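Local coordinates for GTPase-activating protein GYP1 (PDB 1FKM) that stimulates GTP hydrolysis by Ypt/Rab GTPases such as Ypt1 and Ypt7, supplying an arginine finger and a glutamine finger in trans from its TBC domain, at residues Met346-Gln349 against Glu350-Phe354; Leu371-Glu374 against Ala375-Gln379. One frame throughout, in Å; residues are numbered along the deposited sequence.

How the interactions relate
Both contacts are local, each made along a single helix of the all-helical GAP region of Gyp1. Interaction 1 comes first in the chain, at the start of the short helix 348-355; interaction 2 follows in the next helix, 365-382, the last one modelled. Their centres lie 26 Å apart and their nearest atoms about 12 Å apart, without touching. Residues 346-354 sit at the surface beside helix 230-238, whereas 371-379 is partly buried against helices 247-261 and 324-338. Both are away from the arginine finger R96 and the glutamine finger Q131, and belong to the fold rather than to the catalytic apparatus.

Interaction 1. Residues Met346-Gln349 against Glu350-Phe354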
HETATM    1  N   MSE A 346      20.959 -20.005  11.022  1.00 28.08           N
HETATM    2  CA  MSE A 346      21.359 -19.716   9.643  1.00 27.87           C
HETATM    3  C   MSE A 346      22.573 -18.813   9.520  1.00 24.67           C
HETATM    4  O   MSE A 346      22.810 -17.969  10.376  1.00 24.14           O
HETATM    5  CB  MSE A 346      20.203 -19.048   8.893  1.00 29.52           C
HETATM    6  CG  MSE A 346      18.990 -19.918   8.660  1.00 31.70           C
HETATM    7 SE   MSE A 346      17.545 -18.877   7.890  1.00 33.15          SE
HETATM    8  CE  MSE A 346      16.119 -19.463   9.060  1.00 29.92           C
ATOM      9  N   ASP A 347      23.335 -18.992   8.444  1.00 27.44           N
ATOM     10  CA  ASP A 347      24.499 -18.149   8.199  1.00 28.52           C
ATOM     11  C   ASP A 347      24.070 -17.047   7.232  1.00 29.36           C
ATOM     12  O   ASP A 347      22.887 -16.941   6.897  1.00 26.63           O
ATOM     13  CB  ASP A 347      25.678 -18.955   7.622  1.00 30.50           C
ATOM     14  CG  ASP A 347      25.342 -19.672   6.322  1.00 34.17           C
ATOM     15  OD1 ASP A 347      24.386 -19.280   5.617  1.00 32.68           O
ATOM     16  OD2 ASP A 347      26.066 -20.637   5.992  1.00 35.34           O
ATOM     17  N   PHE A 348      25.017 -16.230   6.781  1.00 28.13           N
ATOM     18  CA  PHE A 348      24.684 -15.127   5.886  1.00 30.15           C
ATOM     19  C   PHE A 348      23.788 -15.470   4.695  1.00 31.46           C
ATOM     20  O   PHE A 348      22.695 -14.925   4.562  1.00 30.20           O
ATOM     21  CB  PHE A 348      25.951 -14.453   5.360  1.00 29.92           C
ATOM     22  CG  PHE A 348      25.666 -13.303   4.440  1.00 31.08           C
ATOM     23  CD1 PHE A 348      25.231 -12.086   4.947  1.00 29.80           C
ATOM     24  CD2 PHE A 348      25.773 -13.455   3.060  1.00 30.76           C
ATOM     25  CE1 PHE A 348      24.900 -11.036   4.100  1.00 30.50           C
ATOM     26  CE2 PHE A 348      25.443 -12.412   2.201  1.00 31.32           C
ATOM     27  CZ  PHE A 348      25.004 -11.198   2.723  1.00 31.20           C
ATOM     28  N   GLN A 349      24.257 -16.359   3.822  1.00 31.99           N
ATOM     29  CA  GLN A 349      23.490 -16.731   2.638  1.00 34.79           C
ATOM     30  C   GLN A 349      22.103 -17.285   2.949  1.00 33.40           C
ATOM     31  O   GLN A 349      21.129 -16.931   2.287  1.00 32.78           O
ATOM     32  CB  GLN A 349      24.263 -17.751   1.794  1.00 46.96           C
ATOM     33  CG  GLN A 349      25.412 -17.165   0.990  1.00 53.23           C
ATOM     34  CD  GLN A 349      26.103 -18.202   0.117  1.00 56.95           C
ATOM     35  OE1 GLN A 349      26.702 -19.154   0.618  1.00 60.01           O
ATOM     36  NE2 GLN A 349      26.018 -18.023  -1.198  1.00 58.70           N
ATOM     37  N   GLU A 350      22.015 -18.155   3.949  1.00 30.01           N
ATOM     38  CA  GLU A 350      20.734 -18.747   4.312  1.00 29.81           C
ATOM     39  C   GLU A 350      19.769 -17.687   4.827  1.00 28.34           C
ATOM     40  O   GLU A 350      18.585 -17.701   4.490  1.00 26.07           O
ATOM     41  CB  GLU A 350      20.941 -19.833   5.371  1.00 35.20           C
ATOM     42  CG  GLU A 350      21.959 -20.881   4.944  1.00 38.69           C
ATOM     43  CD  GLU A 350      22.261 -21.900   6.027  1.00 40.51           C
ATOM     44  OE1 GLU A 350      22.432 -21.499   7.196  1.00 39.41           O
ATOM     45  OE2 GLU A 350      22.341 -23.103   5.700  1.00 45.38           O
ATOM     46  N   THR A 351      20.291 -16.766   5.632  1.00 26.76           N
ATOM     47  CA  THR A 351      19.498 -15.690   6.214  1.00 26.46           C
ATOM     48  C   THR A 351      18.926 -14.745   5.157  1.00 27.03           C
ATOM     49  O   THR A 351      17.719 -14.490   5.135  1.00 24.74           O
ATOM     50  CB  THR A 351      20.344 -14.876   7.225  1.00 27.74           C
ATOM     51  OG1 THR A 351      20.679 -15.706   8.344  1.00 29.15           O
ATOM     52  CG2 THR A 351      19.571 -13.668   7.730  1.00 28.62           C
ATOM     53  N   ILE A 352      19.785 -14.232   4.281  1.00 28.56           N
ATOM     54  CA  ILE A 352      19.339 -13.313   3.234  1.00 29.99           C
ATOM     55  C   ILE A 352      18.301 -13.972   2.334  1.00 30.97           C
ATOM     56  O   ILE A 352      17.269 -13.377   2.023  1.00 29.77           O
ATOM     57  CB  ILE A 352      20.520 -12.824   2.361  1.00 33.21           C
ATOM     58  CG1 ILE A 352      21.587 -12.173   3.246  1.00 30.81           C
ATOM     59  CG2 ILE A 352      20.028 -11.821   1.322  1.00 33.14           C
ATOM     60  CD1 ILE A 352      21.064 -11.053   4.136  1.00 32.54           C
ATOM     61  N   THR A 353      18.580 -15.203   1.916  1.00 30.17           N
ATOM     62  CA  THR A 353      17.658 -15.942   1.067  1.00 30.97           C
ATOM     63  C   THR A 353      16.300 -16.076   1.760  1.00 30.11           C
ATOM     64  O   THR A 353      15.257 -15.836   1.153  1.00 29.93           O
ATOM     65  CB  THR A 353      18.200 -17.358   0.759  1.00 37.48           C
ATOM     66  OG1 THR A 353      19.410 -17.251   0.003  1.00 41.87           O
ATOM     67  CG2 THR A 353      17.181 -18.167  -0.034  1.00 40.92           C
ATOM     68  N   PHE A 354      16.327 -16.449   3.037  1.00 30.50           N
ATOM     69  CA  PHE A 354      15.109 -16.632   3.827  1.00 30.15           C
ATOM     70  C   PHE A 354      14.286 -15.356   4.014  1.00 30.13           C
ATOM     71  O   PHE A 354      13.076 -15.357   3.799  1.00 31.18           O
ATOM     72  CB  PHE A 354      15.458 -17.202   5.205  1.00 25.22           C
ATOM     73  CG  PHE A 354      14.256 -17.499   6.064  1.00 24.66           C
ATOM     74  CD1 PHE A 354      13.582 -18.709   5.947  1.00 25.17           C
ATOM     75  CD2 PHE A 354      13.789 -16.561   6.978  1.00 24.68           C
ATOM     76  CE1 PHE A 354      12.459 -18.983   6.731  1.00 26.79           C
ATOM     77  CE2 PHE A 354      12.666 -16.825   7.768  1.00 24.61           C
ATOM     78  CZ  PHE A 354      12.002 -18.039   7.644  1.00 24.14           C
TER
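With D347 CG set between its own backbone N and carbonyl carbon (chi1 58°), the carboxylate turns forward to meet E350 N, while E350, with CG anti to its carbonyl carbon (chi1 -54°), sends its carboxylate back to D347 N. E350 N reaches D347 OD1 at 3.1 Å, nearly in line with the C-O bond; in return D347 N donates to the anti side of E350 OE1 at 2.9 Å. These reciprocal bonds form a capping box, with D347 as N-cap of helix 348-355. The price is two acceptors 3.4 Å apart, D347 OD1 and E350 OE1; the backbone N-H groups bonded to them probably offset part of the repulsion. The carboxylate planes are turned 41° from each other. D347 O has two donors: T351 N comes almost straight on, and T351 OG1, 2.9 Å away, sits above the carbonyl plane, which satisfies the hydroxyl of this buried threonine. Two residues on, Q349 O is gripped from opposite faces of its plane by T353 N and T353 OG1. Apolar contacts flank the polar turn. I352 CG1 lies over one face of the F348 ring, offset toward its rim and 3.8 Å from the ring centroid, a CH-pi contact. The F348 ring also stacks with H226, and both F348 and I352 touch Q231 of helix 230-238. From before the cap, the selenomethionine M346 passes E350 CB and crosses F354 at about a right angle. Its chain bends at chi3 to place CE over the centre of the F354 ring, 4.1 Å from the centroid; SE stands obliquely to the ring in a Met-aromatic contact and 3.8 Å from F354 CB. W339 meets the F354 ring edge-to-face.

Interaction 2. Residues Leu371-Glu374 against Ala375-Gln379; sequences LLSE and AFIWQ
A water joins E374 to W378 one helical turn apart, donating to E374 OE2 at 2.8 Å and accepting from W378 NE1 at 3.1 Å. The bridge ties the carboxylate to the indole N-H, and the two side chains lie side by side, pointing the same way. The E374 chain leaves with CG trans to the backbone N (chi1 180°) and stays extended beyond it, which carries CG over one face of the indole, 3.3 Å above the plane and offset toward the rim. There CG is 3.5 Å from W378 CE2. The carboxylate continues toward the six-membered ring, its plane turned 51° from the indole and OE2 3.5 Å from W378 CZ2. E374 O also approaches the ring, 3.2 Å from W378 CD1, while accepting W378 N at 2.9 Å nearly in line with its C=O bond. With an alanine in place of W378, the water is likely to lose its indole donor and E374 CG the flat surface it lies against, so that the carboxylate could turn more freely. Further i to i+4 bonds run from A375 N to L371 O, from F376 N to L372 O and from I377 N to S373 O. Around the helix, L371 and A375 face helix 324-338 through A334 and V331, and L372 packs on R252, T256 and Y257 of helix 247-261. The F376 ring meets W31 edge-to-face, and Q379 NE2 bonds E260 OE2. The arrangement is an i, i+4 glutamate-tryptophan side-chain pair along an alpha-helix, with L371, L372 and A375 buried against neighbouring helices of this all-helical GAP fold.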
ATOM      1  N   LEU A 371      -0.068 -10.797  13.705  1.00 21.71           N
ATOM      2  CA  LEU A 371       1.100  -9.940  13.500  1.00 19.88           C
ATOM      3  C   LEU A 371       0.768  -8.476  13.793  1.00 18.57           C
ATOM      4  O   LEU A 371       1.487  -7.791  14.526  1.00 18.05           O
ATOM      5  CB  LEU A 371       1.597 -10.072  12.054  1.00 22.09           C
ATOM      6  CG  LEU A 371       2.730  -9.142  11.603  1.00 22.18           C
ATOM      7  CD1 LEU A 371       3.986  -9.421  12.409  1.00 25.55           C
ATOM      8  CD2 LEU A 371       3.006  -9.356  10.124  1.00 22.77           C
ATOM      9  N   LEU A 372      -0.331  -8.003  13.224  1.00 19.05           N
ATOM     10  CA  LEU A 372      -0.750  -6.623  13.412  1.00 19.63           C
ATOM     11  C   LEU A 372      -1.056  -6.317  14.876  1.00 20.89           C
ATOM     12  O   LEU A 372      -0.649  -5.282  15.395  1.00 20.83           O
ATOM     13  CB  LEU A 372      -1.980  -6.335  12.543  1.00 22.11           C
ATOM     14  CG  LEU A 372      -1.729  -6.393  11.030  1.00 23.60           C
ATOM     15  CD1 LEU A 372      -3.063  -6.406  10.281  1.00 23.70           C
ATOM     16  CD2 LEU A 372      -0.866  -5.199  10.603  1.00 22.06           C
ATOM     17  N   SER A 373      -1.776  -7.224  15.533  0.50 20.43           N
ATOM     18  CA  SER A 373      -2.128  -7.048  16.939  0.50 21.55           C
ATOM     19  C   SER A 373      -0.869  -6.934  17.796  0.50 22.02           C
ATOM     20  O   SER A 373      -0.790  -6.096  18.699  0.50 22.88           O
ATOM     21  CB  SER A 373      -2.976  -8.230  17.420  0.50 29.93           C
ATOM     22  OG  SER A 373      -3.328  -8.081  18.784  0.50 32.24           O
ATOM     23  N   GLU A 374       0.113  -7.778  17.506  1.00 22.20           N
ATOM     24  CA  GLU A 374       1.371  -7.779  18.241  1.00 23.69           C
ATOM     25  C   GLU A 374       2.110  -6.457  18.026  1.00 22.85           C
ATOM     26  O   GLU A 374       2.560  -5.819  18.980  1.00 23.51           O
ATOM     27  CB  GLU A 374       2.236  -8.962  17.788  1.00 33.20           C
ATOM     28  CG  GLU A 374       3.581  -9.068  18.487  1.00 39.90           C
ATOM     29  CD  GLU A 374       4.240 -10.423  18.273  1.00 44.19           C
ATOM     30  OE1 GLU A 374       4.345 -10.855  17.106  1.00 47.72           O
ATOM     31  OE2 GLU A 374       4.657 -11.053  19.273  1.00 45.96           O
ATOM     32  N   ALA A 375       2.225  -6.035  16.772  1.00 19.12           N
ATOM     33  CA  ALA A 375       2.898  -4.776  16.468  1.00 17.88           C
ATOM     34  C   ALA A 375       2.210  -3.615  17.180  1.00 16.61           C
ATOM     35  O   ALA A 375       2.865  -2.660  17.606  1.00 15.99           O
ATOM     36  CB  ALA A 375       2.905  -4.526  14.949  1.00 20.95           C
ATOM     37  N   PHE A 376       0.886  -3.677  17.285  1.00 18.43           N
ATOM     38  CA  PHE A 376       0.147  -2.606  17.953  1.00 19.37           C
ATOM     39  C   PHE A 376       0.499  -2.540  19.435  1.00 18.91           C
ATOM     40  O   PHE A 376       0.696  -1.460  19.993  1.00 19.77           O
ATOM     41  CB  PHE A 376      -1.363  -2.804  17.814  1.00 25.36           C
ATOM     42  CG  PHE A 376      -2.168  -1.764  18.547  1.00 28.00           C
ATOM     43  CD1 PHE A 376      -2.235  -0.454  18.074  1.00 29.95           C
ATOM     44  CD2 PHE A 376      -2.808  -2.078  19.743  1.00 30.18           C
ATOM     45  CE1 PHE A 376      -2.923   0.528  18.780  1.00 31.28           C
ATOM     46  CE2 PHE A 376      -3.501  -1.100  20.460  1.00 31.35           C
ATOM     47  CZ  PHE A 376      -3.556   0.207  19.975  1.00 31.65           C
ATOM     48  N   ILE A 377       0.561  -3.701  20.073  1.00 20.92           N
ATOM     49  CA  ILE A 377       0.909  -3.764  21.489  1.00 21.10           C
ATOM     50  C   ILE A 377       2.333  -3.259  21.697  1.00 20.95           C
ATOM     51  O   ILE A 377       2.584  -2.481  22.612  1.00 22.13           O
ATOM     52  CB  ILE A 377       0.782  -5.212  22.029  1.00 22.22           C
ATOM     53  CG1 ILE A 377      -0.698  -5.585  22.125  1.00 20.57           C
ATOM     54  CG2 ILE A 377       1.474  -5.341  23.388  1.00 19.73           C
ATOM     55  CD1 ILE A 377      -0.962  -7.061  22.320  1.00 23.09           C
ATOM     56  N   TRP A 378       3.267  -3.688  20.848  1.00 15.90           N
ATOM     57  CA  TRP A 378       4.655  -3.247  20.992  1.00 17.64           C
ATOM     58  C   TRP A 378       4.761  -1.734  20.851  1.00 19.14           C
ATOM     59  O   TRP A 378       5.454  -1.063  21.631  1.00 18.85           O
ATOM     60  CB  TRP A 378       5.549  -3.925  19.947  1.00 19.47           C
ATOM     61  CG  TRP A 378       5.713  -5.391  20.164  1.00 21.90           C
ATOM     62  CD1 TRP A 378       5.016  -6.179  21.041  1.00 22.78           C
ATOM     63  CD2 TRP A 378       6.618  -6.260  19.477  1.00 22.17           C
ATOM     64  NE1 TRP A 378       5.433  -7.485  20.939  1.00 21.63           N
ATOM     65  CE2 TRP A 378       6.416  -7.563  19.986  1.00 23.21           C
ATOM     66  CE3 TRP A 378       7.583  -6.066  18.478  1.00 23.33           C
ATOM     67  CZ2 TRP A 378       7.144  -8.668  19.529  1.00 22.80           C
ATOM     68  CZ3 TRP A 378       8.309  -7.168  18.024  1.00 21.82           C
ATOM     69  CH2 TRP A 378       8.084  -8.448  18.550  1.00 23.06           C
ATOM     70  N   GLN A 379       4.071  -1.198  19.852  1.00 22.26           N
ATOM     71  CA  GLN A 379       4.082   0.237  19.623  1.00 22.38           C
ATOM     72  C   GLN A 379       3.484   0.989  20.812  1.00 22.57           C
ATOM     73  O   GLN A 379       3.994   2.033  21.210  1.00 22.13           O
ATOM     74  CB  GLN A 379       3.297   0.581  18.351  1.00 25.05           C
ATOM     75  CG  GLN A 379       3.010   2.071  18.194  1.00 27.54           C
ATOM     76  CD  GLN A 379       2.165   2.379  16.972  1.00 27.29           C
ATOM     77  OE1 GLN A 379       2.691   2.615  15.890  1.00 28.97           O
ATOM     78  NE2 GLN A 379       0.847   2.358  17.139  1.00 27.61           N
TER
HETATM   79  O   HOH W   1       3.923 -10.017  21.791  0.50 37.23           O